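Local structure of 7,8-dihydro-6-hydroxymethylpterin pyrophosphokinase-dihydropteroate synthase (Plasmodium falciparum, 6JWV) at residues A[20-25]-A[164-169]; A[56-61]-A[369-374]; A[604-609]-A[685-690]. The protein probably catalyses two consecutive steps of folate synthesis: transfer of pyrophosphate from ATP to 6-hydroxymethyl-7,8-dihydropterin, then condensation of the product with 4-aminobenzoate to give 7,8-dihydropteroate. The protein carries 1 engineered substitution. All blocks are in the same frame, centred on the assembly; numbering follows the deposited sequence.

Interaction 1: A[20-25]-A[164-169]; sequences LNLGTN and YNLTVV. With PH2 (2-amino-6-hydroxymethyl-7,8-dihydro-3H-pteridin-4-one), chain D.
The backbone oxygen of Leu22 takes two hydrogen bonds from strand 164-169. Leu166 N reaches Leu22 O at 3.0 Å. The side-chain amide atom Asn165 ND2 reaches Leu22 O at 3.2 Å, from the opposite face of the carbonyl plane. The amide of Asn165 also faces the pterin PH2. Asn165 ND2 donates to PH2 O8 at 3.0 Å in a nearly straight bond. Its OD1 is placed to accept from PH2 N7, though the position of this oxygen is less certain. Asn165 CG stands anti to its own carbonyl carbon (chi1 -80°), which brings the amide back toward the partner strand and the ligand. One ND2 group therefore serves both the sheet and the pterin, and its bond to Leu22 O fixes which way the amide is turned.

The two strands run antiparallel. Leu20 with Val168, Leu22 with Leu166 and Thr24 with Tyr164 are hydrogen-bonded pairs. Leu22 N donates to Leu166 O at 2.7 Å, and Tyr164 N donates to Thr24 O at 2.7 Å. On the face of Leu20, Leu22, Leu166 and Val168 the side chains pack through methyl groups. Leu22 and Leu166 lie side by side, with Leu22 CD2 4.1 Å from Leu166 CD2. On the other face, Asn21 OD1 lies beside Thr167 CG2.

The pair is buried within the antiparallel sheet of the pyrophosphokinase part. Strand 208-214 flanks one side and strand 46-57 the other. Helix 30-44 covers Leu20, Leu22 and Val168, while helix 327-336 covers Asn165 and Thr167.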
loop_
_atom_site.group_PDB
_atom_site.type_symbol
_atom_site.label_atom_id
_atom_site.label_comp_id
_atom_site.label_asym_id
_atom_site.label_seq_id
_atom_site.Cartn_x
_atom_site.Cartn_y
_atom_site.Cartn_z
ATOM N N LEU A 20 9.710 32.598 19.652
ATOM C CA LEU A 20 11.120 32.497 19.289
ATOM C C LEU A 20 11.389 31.462 18.207
ATOM O O LEU A 20 10.726 30.438 18.162
ATOM C CB LEU A 20 11.965 32.139 20.519
ATOM C CG LEU A 20 11.887 32.930 21.824
ATOM C CD1 LEU A 20 12.831 32.317 22.846
ATOM C CD2 LEU A 20 12.173 34.411 21.621
ATOM N N ASN A 21 12.381 31.725 17.357
ATOM C CA ASN A 21 12.870 30.737 16.408
ATOM C C ASN A 21 14.255 30.264 16.838
ATOM O O ASN A 21 15.108 31.069 17.175
ATOM C CB ASN A 21 12.887 31.315 14.988
ATOM C CG ASN A 21 13.201 30.275 13.924
ATOM O OD1 ASN A 21 12.636 29.175 13.915
ATOM N ND2 ASN A 21 14.106 30.616 13.015
ATOM N N LEU A 22 14.461 28.949 16.859
ATOM C CA LEU A 22 15.764 28.351 17.193
ATOM C C LEU A 22 16.319 27.607 15.978
ATOM O O LEU A 22 15.577 26.929 15.248
ATOM C CB LEU A 22 15.660 27.424 18.414
ATOM C CG LEU A 22 15.669 27.978 19.856
ATOM C CD1 LEU A 22 14.617 29.041 20.137
ATOM C CD2 LEU A 22 15.450 26.837 20.832
ATOM N N GLY A 23 17.621 27.757 15.748
ATOM C CA GLY A 23 18.279 27.132 14.602
ATOM C C GLY A 23 19.692 26.654 14.895
ATOM O O GLY A 23 20.428 27.290 15.661
ATOM N N THR A 24 20.049 25.520 14.289
ATOM C CA THR A 24 21.420 25.026 14.281
ATOM C C THR A 24 21.729 24.299 12.972
ATOM O O THR A 24 20.806 23.934 12.245
ATOM C CB THR A 24 21.733 24.131 15.501
ATOM O OG1 THR A 24 23.124 23.782 15.468
ATOM C CG2 THR A 24 20.878 22.846 15.534
ATOM N N ASN A 25 23.018 24.097 12.681
ATOM C CA ASN A 25 23.466 23.354 11.488
ATOM C C ASN A 25 24.062 21.991 11.814
ATOM O O ASN A 25 24.348 21.206 10.916
ATOM C CB ASN A 25 24.503 24.149 10.713
ATOM C CG ASN A 25 23.937 25.387 10.092
ATOM O OD1 ASN A 25 24.204 26.485 10.568
ATOM N ND2 ASN A 25 23.152 25.232 9.021
ATOM N N TYR A 164 18.518 22.967 11.270
ATOM C CA TYR A 164 17.673 22.234 12.189
ATOM C C TYR A 164 16.921 23.245 13.005
ATOM O O TYR A 164 17.505 23.898 13.872
ATOM C CB TYR A 164 18.490 21.190 12.987
ATOM C CG TYR A 164 18.956 20.154 12.002
ATOM C CD1 TYR A 164 20.150 20.346 11.269
ATOM C CD2 TYR A 164 18.145 19.051 11.685
ATOM C CE1 TYR A 164 20.546 19.440 10.295
ATOM C CE2 TYR A 164 18.544 18.133 10.720
ATOM C CZ TYR A 164 19.739 18.337 10.021
ATOM O OH TYR A 164 20.136 17.445 9.054
ATOM N N ASN A 165 15.637 23.403 12.661
ATOM C CA ASN A 165 14.788 24.494 13.167
ATOM C C ASN A 165 13.713 24.062 14.153
ATOM O O ASN A 165 13.235 22.926 14.111
ATOM C CB ASN A 165 14.127 25.238 12.003
ATOM C CG ASN A 165 15.061 26.227 11.333
ATOM O OD1 ASN A 165 15.326 26.131 10.130
ATOM N ND2 ASN A 165 15.574 27.184 12.107
ATOM N N LEU A 166 13.324 25.001 15.013
ATOM C CA LEU A 166 12.346 24.787 16.082
ATOM C C LEU A 166 11.802 26.127 16.551
ATOM O O LEU A 166 12.578 27.070 16.731
ATOM C CB LEU A 166 13.034 24.076 17.259
ATOM C CG LEU A 166 12.359 23.961 18.631
ATOM C CD1 LEU A 166 11.178 23.007 18.591
ATOM C CD2 LEU A 166 13.377 23.515 19.667
ATOM N N THR A 167 10.490 26.218 16.766
ATOM C CA THR A 167 9.920 27.418 17.408
ATOM C C THR A 167 9.364 27.153 18.802
ATOM O O THR A 167 8.999 26.026 19.138
ATOM C CB THR A 167 8.831 28.116 16.578
ATOM O OG1 THR A 167 7.830 27.169 16.197
ATOM C CG2 THR A 167 9.417 28.817 15.368
ATOM N N VAL A 168 9.329 28.204 19.623
ATOM C CA VAL A 168 8.844 28.082 20.986
ATOM C C VAL A 168 8.069 29.325 21.358
ATOM O O VAL A 168 8.388 30.406 20.887
ATOM C CB VAL A 168 9.962 27.738 22.042
ATOM C CG1 VAL A 168 11.106 26.941 21.425
ATOM C CG2 VAL A 168 10.549 28.963 22.707
ATOM N N VAL A 169 7.050 29.154 22.194
ATOM C CA VAL A 169 6.351 30.270 22.810
ATOM C C VAL A 169 6.754 30.335 24.275
ATOM O O VAL A 169 6.637 29.348 25.020
ATOM C CB VAL A 169 4.810 30.182 22.687
ATOM C CG1 VAL A 169 4.161 31.443 23.243
ATOM C CG2 VAL A 169 4.390 29.976 21.243
HETATM N N1 PH2 D . 18.860 31.000 9.106
HETATM C C2 PH2 D . 19.613 31.857 8.352
HETATM C C3 PH2 D . 19.722 31.702 6.846
HETATM N N4 PH2 D . 18.957 30.568 6.319
HETATM N N5 PH2 D . 17.564 28.704 6.563
HETATM C C6 PH2 D . 16.830 27.865 7.337
HETATM N N6 PH2 D . 16.173 26.847 6.749
HETATM N N7 PH2 D . 16.739 28.012 8.672
HETATM C C8 PH2 D . 17.362 28.999 9.333
HETATM O O8 PH2 D . 17.231 29.082 10.569
HETATM C C9 PH2 D . 18.188 29.968 8.558
HETATM C C10 PH2 D . 18.244 29.747 7.095
HETATM C C11 PH2 D . 20.377 33.022 8.971
HETATM O O4 PH2 D . 20.347 33.018 10.407
#

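Interaction 2: A[56-61]-A[369-374]; sequences ETVPEY and KENNKR. With PH2 (2-amino-6-hydroxymethyl-7,8-dihydro-3H-pteridin-4-one), chain D.
Asn372 turns its amide to Val58 by holding CG anti to its own carbonyl carbon (chi1 -60°) with chi2 at -80°. Asn372 OD1 then accepts from Val58 N at 3.0 Å, with the donor tilted out of the amide plane. Asn372 ND2 is hydrogen-bonded to Ile368 O, so both ends of the amide are engaged. Glu56 is extended instead, with CG anti to the backbone N (chi1 -176°). It runs alongside the equally extended Lys373, and Glu56 OE1 comes 3.5 Å from Lys373 CD.

Glu56 and Lys373 form an antiparallel hydrogen-bonded pair that joins strand 46-57 to its sheet neighbour 373-376 beside the pterin site. Glu56 N donates to Lys373 O at 3.0 Å, and Lys373 N donates to Glu56 O at 2.9 Å. Val58 CG2 packs on Asn371 CB at 3.6 Å, where a type I turn from Lys369 leads into the strand. Val58 O accepts from PH2 N6 at 2.9 Å. Glu60 N donates to PH2 N5, and one face of the Tyr61 ring lies against the ligand.

The carboxylate of Glu56 does not touch the ammonium of Lys373. One water joins them, donating a hydrogen bond to Glu56 OE1 and accepting one from Lys373 NZ. Lys373 NZ has its salt bridge with Glu387, and Glu56 OE2 is hydrogen-bonded to Tyr384. With these partners and a nearby positive charge, the carboxylate would be expected to stay ionised.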
loop_
_atom_site.group_PDB
_atom_site.type_symbol
_atom_site.label_atom_id
_atom_site.label_comp_id
_atom_site.label_asym_id
_atom_site.label_seq_id
_atom_site.Cartn_x
_atom_site.Cartn_y
_atom_site.Cartn_z
ATOM N N GLU A 56 14.208 19.342 9.831
ATOM C CA GLU A 56 15.364 19.418 8.935
ATOM C C GLU A 56 14.952 20.262 7.743
ATOM O O GLU A 56 14.091 19.866 6.953
ATOM C CB GLU A 56 15.808 18.031 8.466
ATOM C CG GLU A 56 17.071 18.054 7.615
ATOM C CD GLU A 56 17.484 16.668 7.172
ATOM O OE1 GLU A 56 16.893 16.157 6.191
ATOM O OE2 GLU A 56 18.392 16.093 7.808
ATOM N N THR A 57 15.572 21.428 7.624
ATOM C CA THR A 57 15.126 22.420 6.647
ATOM C C THR A 57 16.215 22.898 5.683
ATOM O O THR A 57 17.354 23.135 6.089
ATOM C CB THR A 57 14.472 23.624 7.347
ATOM O OG1 THR A 57 14.655 24.780 6.540
ATOM C CG2 THR A 57 15.133 23.913 8.637
ATOM N N VAL A 58 15.833 23.042 4.412
ATOM C CA VAL A 58 16.701 23.580 3.341
ATOM C C VAL A 58 17.032 25.047 3.647
ATOM O O VAL A 58 16.137 25.797 4.056
ATOM C CB VAL A 58 16.044 23.408 1.934
ATOM C CG1 VAL A 58 16.733 24.227 0.843
ATOM C CG2 VAL A 58 16.032 21.945 1.535
ATOM N N PRO A 59 18.324 25.446 3.488
ATOM C CA PRO A 59 18.795 26.827 3.703
ATOM C C PRO A 59 18.059 27.858 2.868
ATOM O O PRO A 59 17.776 27.619 1.687
ATOM C CB PRO A 59 20.259 26.760 3.279
ATOM C CG PRO A 59 20.658 25.376 3.640
ATOM C CD PRO A 59 19.467 24.531 3.279
ATOM N N GLU A 60 17.739 28.987 3.495
ATOM C CA GLU A 60 17.002 30.049 2.830
ATOM C C GLU A 60 17.728 31.383 2.994
ATOM O O GLU A 60 17.227 32.322 3.639
ATOM C CB GLU A 60 15.549 30.107 3.323
ATOM C CG GLU A 60 14.674 28.975 2.811
ATOM C CD GLU A 60 13.228 29.107 3.259
ATOM O OE1 GLU A 60 12.934 28.796 4.444
ATOM O OE2 GLU A 60 12.386 29.512 2.414
ATOM N N TYR A 61 18.922 31.442 2.405
ATOM C CA TYR A 61 19.712 32.676 2.324
ATOM C C TYR A 61 19.124 33.677 1.323
ATOM O O TYR A 61 19.143 34.886 1.575
ATOM C CB TYR A 61 21.174 32.373 1.984
ATOM C CG TYR A 61 21.899 31.539 3.018
ATOM C CD1 TYR A 61 22.313 32.099 4.236
ATOM C CD2 TYR A 61 22.187 30.189 2.776
ATOM C CE1 TYR A 61 22.984 31.335 5.190
ATOM C CE2 TYR A 61 22.857 29.413 3.722
ATOM C CZ TYR A 61 23.250 29.990 4.928
ATOM O OH TYR A 61 23.914 29.233 5.866
ATOM N N LYS A 369 7.637 20.217 0.679
ATOM C CA LYS A 369 7.592 19.274 1.787
ATOM C C LYS A 369 8.703 18.222 1.802
ATOM O O LYS A 369 9.251 17.927 2.868
ATOM C CB LYS A 369 6.217 18.607 1.854
ATOM C CG LYS A 369 5.116 19.591 2.195
ATOM C CD LYS A 369 3.956 18.935 2.907
ATOM C CE LYS A 369 3.051 20.003 3.485
ATOM N NZ LYS A 369 1.805 19.425 4.041
ATOM N N GLU A 370 9.027 17.682 0.625
ATOM C CA GLU A 370 9.963 16.553 0.459
ATOM C C GLU A 370 11.337 16.756 1.091
ATOM O O GLU A 370 11.913 15.804 1.613
ATOM C CB GLU A 370 10.168 16.219 -1.025
ATOM C CG GLU A 370 8.937 15.739 -1.790
ATOM C CD GLU A 370 9.236 15.430 -3.256
ATOM O OE1 GLU A 370 10.328 14.888 -3.557
ATOM O OE2 GLU A 370 8.373 15.719 -4.116
ATOM N N ASN A 371 11.865 17.978 1.032
ATOM C CA ASN A 371 13.169 18.276 1.639
ATOM C C ASN A 371 13.123 18.984 2.988
ATOM O O ASN A 371 14.169 19.182 3.608
ATOM C CB ASN A 371 14.060 19.060 0.683
ATOM C CG ASN A 371 14.536 18.232 -0.483
ATOM O OD1 ASN A 371 14.773 17.019 -0.364
ATOM N ND2 ASN A 371 14.677 18.882 -1.632
ATOM N N ASN A 372 11.926 19.360 3.436
ATOM C CA ASN A 372 11.763 19.960 4.751
ATOM C C ASN A 372 11.010 18.978 5.632
ATOM O O ASN A 372 9.786 18.947 5.613
ATOM C CB ASN A 372 11.068 21.322 4.648
ATOM C CG ASN A 372 11.846 22.310 3.791
ATOM O OD1 ASN A 372 12.811 22.927 4.238
ATOM N ND2 ASN A 372 11.430 22.455 2.550
ATOM N N LYS A 373 11.760 18.191 6.408
ATOM C CA LYS A 373 11.267 16.986 7.094
ATOM C C LYS A 373 10.907 17.194 8.561
ATOM O O LYS A 373 11.630 17.864 9.304
ATOM C CB LYS A 373 12.317 15.889 7.009
ATOM C CG LYS A 373 12.562 15.381 5.606
ATOM C CD LYS A 373 13.828 14.555 5.540
ATOM C CE LYS A 373 13.890 13.764 4.249
ATOM N NZ LYS A 373 14.883 12.661 4.361
ATOM N N ARG A 374 9.800 16.593 8.982
ATOM C CA ARG A 374 9.406 16.633 10.379
ATOM C C ARG A 374 10.197 15.603 11.175
ATOM O O ARG A 374 10.330 14.460 10.755
ATOM C CB ARG A 374 7.905 16.415 10.520
ATOM C CG ARG A 374 7.385 16.562 11.937
ATOM C CD ARG A 374 5.874 16.590 11.936
ATOM N NE ARG A 374 5.373 17.837 11.360
ATOM C CZ ARG A 374 4.212 17.957 10.733
ATOM N NH1 ARG A 374 3.856 19.133 10.250
ATOM N NH2 ARG A 374 3.407 16.911 10.589
HETATM N N1 PH2 D . 18.860 31.000 9.106
HETATM C C2 PH2 D . 19.613 31.857 8.352
HETATM C C3 PH2 D . 19.722 31.702 6.846
HETATM N N4 PH2 D . 18.957 30.568 6.319
HETATM N N5 PH2 D . 17.564 28.704 6.563
HETATM C C6 PH2 D . 16.830 27.865 7.337
HETATM N N6 PH2 D . 16.173 26.847 6.749
HETATM N N7 PH2 D . 16.739 28.012 8.672
HETATM C C8 PH2 D . 17.362 28.999 9.333
HETATM O O8 PH2 D . 17.231 29.082 10.569
HETATM C C9 PH2 D . 18.188 29.968 8.558
HETATM C C10 PH2 D . 18.244 29.747 7.095
HETATM C C11 PH2 D . 20.377 33.022 8.971
HETATM O O4 PH2 D . 20.347 33.018 10.407
HETATM O O HOH W 1 17.210 13.638 5.375
HETATM O O HOH W 2 13.310 25.831 4.275
#

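Interaction 3: A[604-609]-A[685-690]; sequences IGYSRK and IRVHDV. With XTZ (4-{[(2-amino-4-oxo-3,4,7,8-tetrahydropteridin-6-yl)methyl]amino}-N-(1,3-thiazol-2-yl)benzenesulfonamide), chain C.
Ser607 and His688 meet through two hydrogen bonds at one hydroxyl. Ser607 OG stands anti to the backbone N (chi1 -174°), which carries it across to the other segment. Ser607 OG accepts from His688 N at 3.0 Å, which holds the backbone to the hydroxyl. Ser607 OG is also hydrogen-bonded to His688 ND1 at 2.8 Å. The hydroxyl lies at the edge of the imidazole, near its plane, and of the two bonds this one limits the turning of the ring. A water joins Ser607 OG to Asp689 N and OD2.

Arg608 lies over one face of the same ring. It is extended from CG to NE, and its guanidinium is stacked on the imidazole with the planes at 19°. Arg608 CD adds a CH-pi contact, 4.0 Å from the centroid of the His688 ring. Arg608 NH2 makes a weak salt bridge to Asp689 OD1, which lies at the guanidinium edge. Asp689 binds magnesium in a structure of this protein.

Tyr606 has CG between its backbone N and carbonyl carbon (chi1 53°). This turns the ring to Ile685 CG2, at its edge, and brings Tyr606 OH 3.4 Å from Val687 CG1. Lys609 is extended beyond CG, and Lys609 NZ donates to XTZ O3 at 2.7 Å. It also bonds to Gly605 O. Arg686 is extended too, with one guanidinium face under XTZ N8 and a salt bridge from NE to Asp430. Both hold the pterin part of this pterin–sulfonamide, consistent with the dihydropteroate synthase pterin pocket.

Arg686 N bonds to Ile604 O, joining strand 603-604 to its parallel neighbour 684-687 in the TIM-barrel-type sheet. Strand 390-396 flanks 684-687 on the other side. Helix 662-680 packs on Ile604 and Tyr606, and helix 690-704 on Ile685 and Val687.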
loop_
_atom_site.group_PDB
_atom_site.type_symbol
_atom_site.label_atom_id
_atom_site.label_comp_id
_atom_site.label_asym_id
_atom_site.label_seq_id
_atom_site.Cartn_x
_atom_site.Cartn_y
_atom_site.Cartn_z
ATOM N N ILE A 604 1.862 1.962 18.075
ATOM C CA ILE A 604 0.700 1.047 18.210
ATOM C C ILE A 604 1.121 -0.319 18.766
ATOM O O ILE A 604 2.210 -0.808 18.454
ATOM C CB ILE A 604 -0.123 0.872 16.894
ATOM C CG1 ILE A 604 0.659 0.109 15.813
ATOM C CG2 ILE A 604 -0.625 2.219 16.357
ATOM C CD1 ILE A 604 -0.217 -0.474 14.726
ATOM N N GLY A 605 0.267 -0.907 19.596
ATOM C CA GLY A 605 0.483 -2.239 20.120
ATOM C C GLY A 605 -0.686 -3.133 19.774
ATOM O O GLY A 605 -1.755 -3.009 20.362
ATOM N N TYR A 606 -0.493 -4.021 18.805
ATOM C CA TYR A 606 -1.536 -4.950 18.367
ATOM C C TYR A 606 -1.249 -6.360 18.869
ATOM O O TYR A 606 -2.135 -7.223 18.838
ATOM C CB TYR A 606 -1.636 -4.983 16.834
ATOM C CG TYR A 606 -0.308 -5.249 16.137
ATOM C CD1 TYR A 606 0.232 -6.544 16.060
ATOM C CD2 TYR A 606 0.421 -4.191 15.558
ATOM C CE1 TYR A 606 1.463 -6.775 15.453
ATOM C CE2 TYR A 606 1.642 -4.420 14.926
ATOM C CZ TYR A 606 2.157 -5.711 14.873
ATOM O OH TYR A 606 3.362 -5.916 14.251
ATOM N N SER A 607 -0.012 -6.575 19.328
ATOM C CA SER A 607 0.552 -7.899 19.530
ATOM C C SER A 607 -0.250 -8.783 20.485
ATOM O O SER A 607 -0.407 -8.471 21.679
ATOM C CB SER A 607 1.998 -7.778 19.995
ATOM O OG SER A 607 2.635 -9.037 20.076
ATOM N N ARG A 608 -0.761 -9.880 19.922
ATOM C CA ARG A 608 -1.374 -10.995 20.660
ATOM C C ARG A 608 -2.755 -10.673 21.212
ATOM O O ARG A 608 -3.295 -11.413 22.047
ATOM C CB ARG A 608 -0.444 -11.527 21.769
ATOM C CG ARG A 608 0.843 -12.144 21.255
ATOM C CD ARG A 608 1.408 -13.018 22.337
ATOM N NE ARG A 608 2.729 -13.551 22.016
ATOM C CZ ARG A 608 3.511 -14.164 22.909
ATOM N NH1 ARG A 608 3.092 -14.305 24.165
ATOM N NH2 ARG A 608 4.703 -14.625 22.558
ATOM N N LYS A 609 -3.338 -9.587 20.724
ATOM C CA LYS A 609 -4.631 -9.138 21.235
ATOM C C LYS A 609 -5.805 -9.890 20.610
ATOM O O LYS A 609 -5.708 -10.397 19.493
ATOM C CB LYS A 609 -4.766 -7.613 21.116
ATOM C CG LYS A 609 -3.787 -6.886 22.023
ATOM C CD LYS A 609 -3.928 -5.392 21.917
ATOM C CE LYS A 609 -3.058 -4.737 22.962
ATOM N NZ LYS A 609 -2.877 -3.299 22.638
ATOM N N ILE A 685 5.994 0.052 16.355
ATOM C CA ILE A 685 5.097 -1.090 16.645
ATOM C C ILE A 685 5.602 -1.865 17.852
ATOM O O ILE A 685 6.791 -2.128 17.973
ATOM C CB ILE A 685 4.845 -2.011 15.427
ATOM C CG1 ILE A 685 6.176 -2.497 14.788
ATOM C CG2 ILE A 685 3.913 -1.309 14.434
ATOM C CD1 ILE A 685 6.000 -3.592 13.761
ATOM N N ARG A 686 4.686 -2.173 18.763
ATOM C CA ARG A 686 5.011 -2.758 20.059
ATOM C C ARG A 686 4.658 -4.250 20.064
ATOM O O ARG A 686 3.486 -4.594 20.137
ATOM C CB ARG A 686 4.260 -2.015 21.166
ATOM C CG ARG A 686 4.621 -2.459 22.569
ATOM C CD ARG A 686 3.746 -1.771 23.599
ATOM N NE ARG A 686 3.971 -2.287 24.955
ATOM C CZ ARG A 686 3.303 -3.294 25.514
ATOM N NH1 ARG A 686 2.335 -3.954 24.872
ATOM N NH2 ARG A 686 3.620 -3.649 26.745
ATOM N N VAL A 687 5.669 -5.120 20.008
ATOM C CA VAL A 687 5.438 -6.547 19.741
ATOM C C VAL A 687 6.119 -7.501 20.733
ATOM O O VAL A 687 7.178 -7.189 21.317
ATOM C CB VAL A 687 5.827 -6.972 18.275
ATOM C CG1 VAL A 687 4.967 -6.288 17.232
ATOM C CG2 VAL A 687 7.296 -6.705 17.974
ATOM N N HIS A 688 5.488 -8.666 20.905
ATOM C CA HIS A 688 6.070 -9.801 21.621
ATOM C C HIS A 688 7.136 -10.515 20.800
ATOM O O HIS A 688 8.181 -10.878 21.345
ATOM C CB HIS A 688 4.994 -10.805 22.013
ATOM C CG HIS A 688 4.059 -10.294 23.057
ATOM N ND1 HIS A 688 2.831 -9.750 22.749
ATOM C CD2 HIS A 688 4.180 -10.222 24.404
ATOM C CE1 HIS A 688 2.234 -9.365 23.863
ATOM N NE2 HIS A 688 3.031 -9.644 24.880
ATOM N N ASP A 689 6.868 -10.698 19.502
ATOM C CA ASP A 689 7.678 -11.545 18.624
ATOM C C ASP A 689 8.648 -10.755 17.763
ATOM O O ASP A 689 8.403 -10.561 16.567
ATOM C CB ASP A 689 6.756 -12.422 17.775
ATOM C CG ASP A 689 5.656 -13.080 18.611
ATOM O OD1 ASP A 689 5.983 -13.908 19.480
ATOM O OD2 ASP A 689 4.464 -12.768 18.418
ATOM N N VAL A 690 9.747 -10.315 18.379
ATOM C CA VAL A 690 10.730 -9.420 17.751
ATOM C C VAL A 690 11.340 -9.966 16.454
ATOM O O VAL A 690 11.378 -9.252 15.447
ATOM C CB VAL A 690 11.839 -8.977 18.743
ATOM C CG1 VAL A 690 12.849 -8.053 18.080
ATOM C CG2 VAL A 690 11.238 -8.262 19.939
HETATM O O3 XTZ C . -1.396 -1.124 23.045
HETATM C C16 XTZ C . -0.607 -0.756 23.939
HETATM N N2 XTZ C . 0.033 0.418 23.838
HETATM C C3 XTZ C . -0.354 -1.594 25.141
HETATM N N4 XTZ C . -0.954 -2.792 25.360
HETATM C C4 XTZ C . -0.668 -3.504 26.492
HETATM C C15 XTZ C . 0.306 -3.014 27.540
HETATM N N8 XTZ C . 0.904 -1.721 27.234
HETATM C C2 XTZ C . 0.622 -1.038 26.123
HETATM N N3 XTZ C . 1.206 0.168 25.880
HETATM C C1 XTZ C . 0.900 0.867 24.762
HETATM N N1 XTZ C . 1.481 2.063 24.543
HETATM C C5 XTZ C . -1.313 -4.841 26.765
HETATM N N5 XTZ C . -2.714 -4.691 27.164
HETATM C C6 XTZ C . -3.734 -5.401 26.586
HETATM C C14 XTZ C . -3.538 -6.762 26.312
HETATM C C13 XTZ C . -4.549 -7.495 25.721
HETATM C C9 XTZ C . -5.776 -6.912 25.385
HETATM C C8 XTZ C . -5.993 -5.548 25.665
HETATM C C7 XTZ C . -4.973 -4.796 26.267
HETATM S S1 XTZ C . -6.900 -7.851 24.714
HETATM O O1 XTZ C . -6.556 -8.317 23.418
HETATM O O2 XTZ C . -8.109 -7.085 24.553
HETATM N N6 XTZ C . -7.118 -9.155 25.657
HETATM C C10 XTZ C . -6.336 -10.287 25.710
HETATM S S2 XTZ C . -6.878 -11.801 26.358
HETATM C C12 XTZ C . -5.356 -12.585 26.055
HETATM C C11 XTZ C . -4.513 -11.626 25.478
HETATM N N7 XTZ C . -5.047 -10.371 25.288
HETATM O O HOH W 3 4.150 -10.044 18.073
#

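How the interactions relate
Interactions 1 and 2 belong to one antiparallel sheet, where strands 163-172 and 46-57 are neighbours. Their centres are about 13 Å apart. They touch where Tyr164 OH meets Glu56 OE2 at 2.5 Å, a probable hydrogen bond. Both reach PH2: interaction 1 binds O8 and, less surely, N7, and interaction 2 the N6 and N5 side. The side chain of Asn21 is about 4 Å from a bound magnesium ion. Interaction 3 lies in the dihydropteroate synthase part and reaches XTZ. Its centre is about 35 Å from that of interaction 1 and about 34 Å from that of interaction 2. The nearest atoms of interactions 2 and 3 are about 16 Å apart.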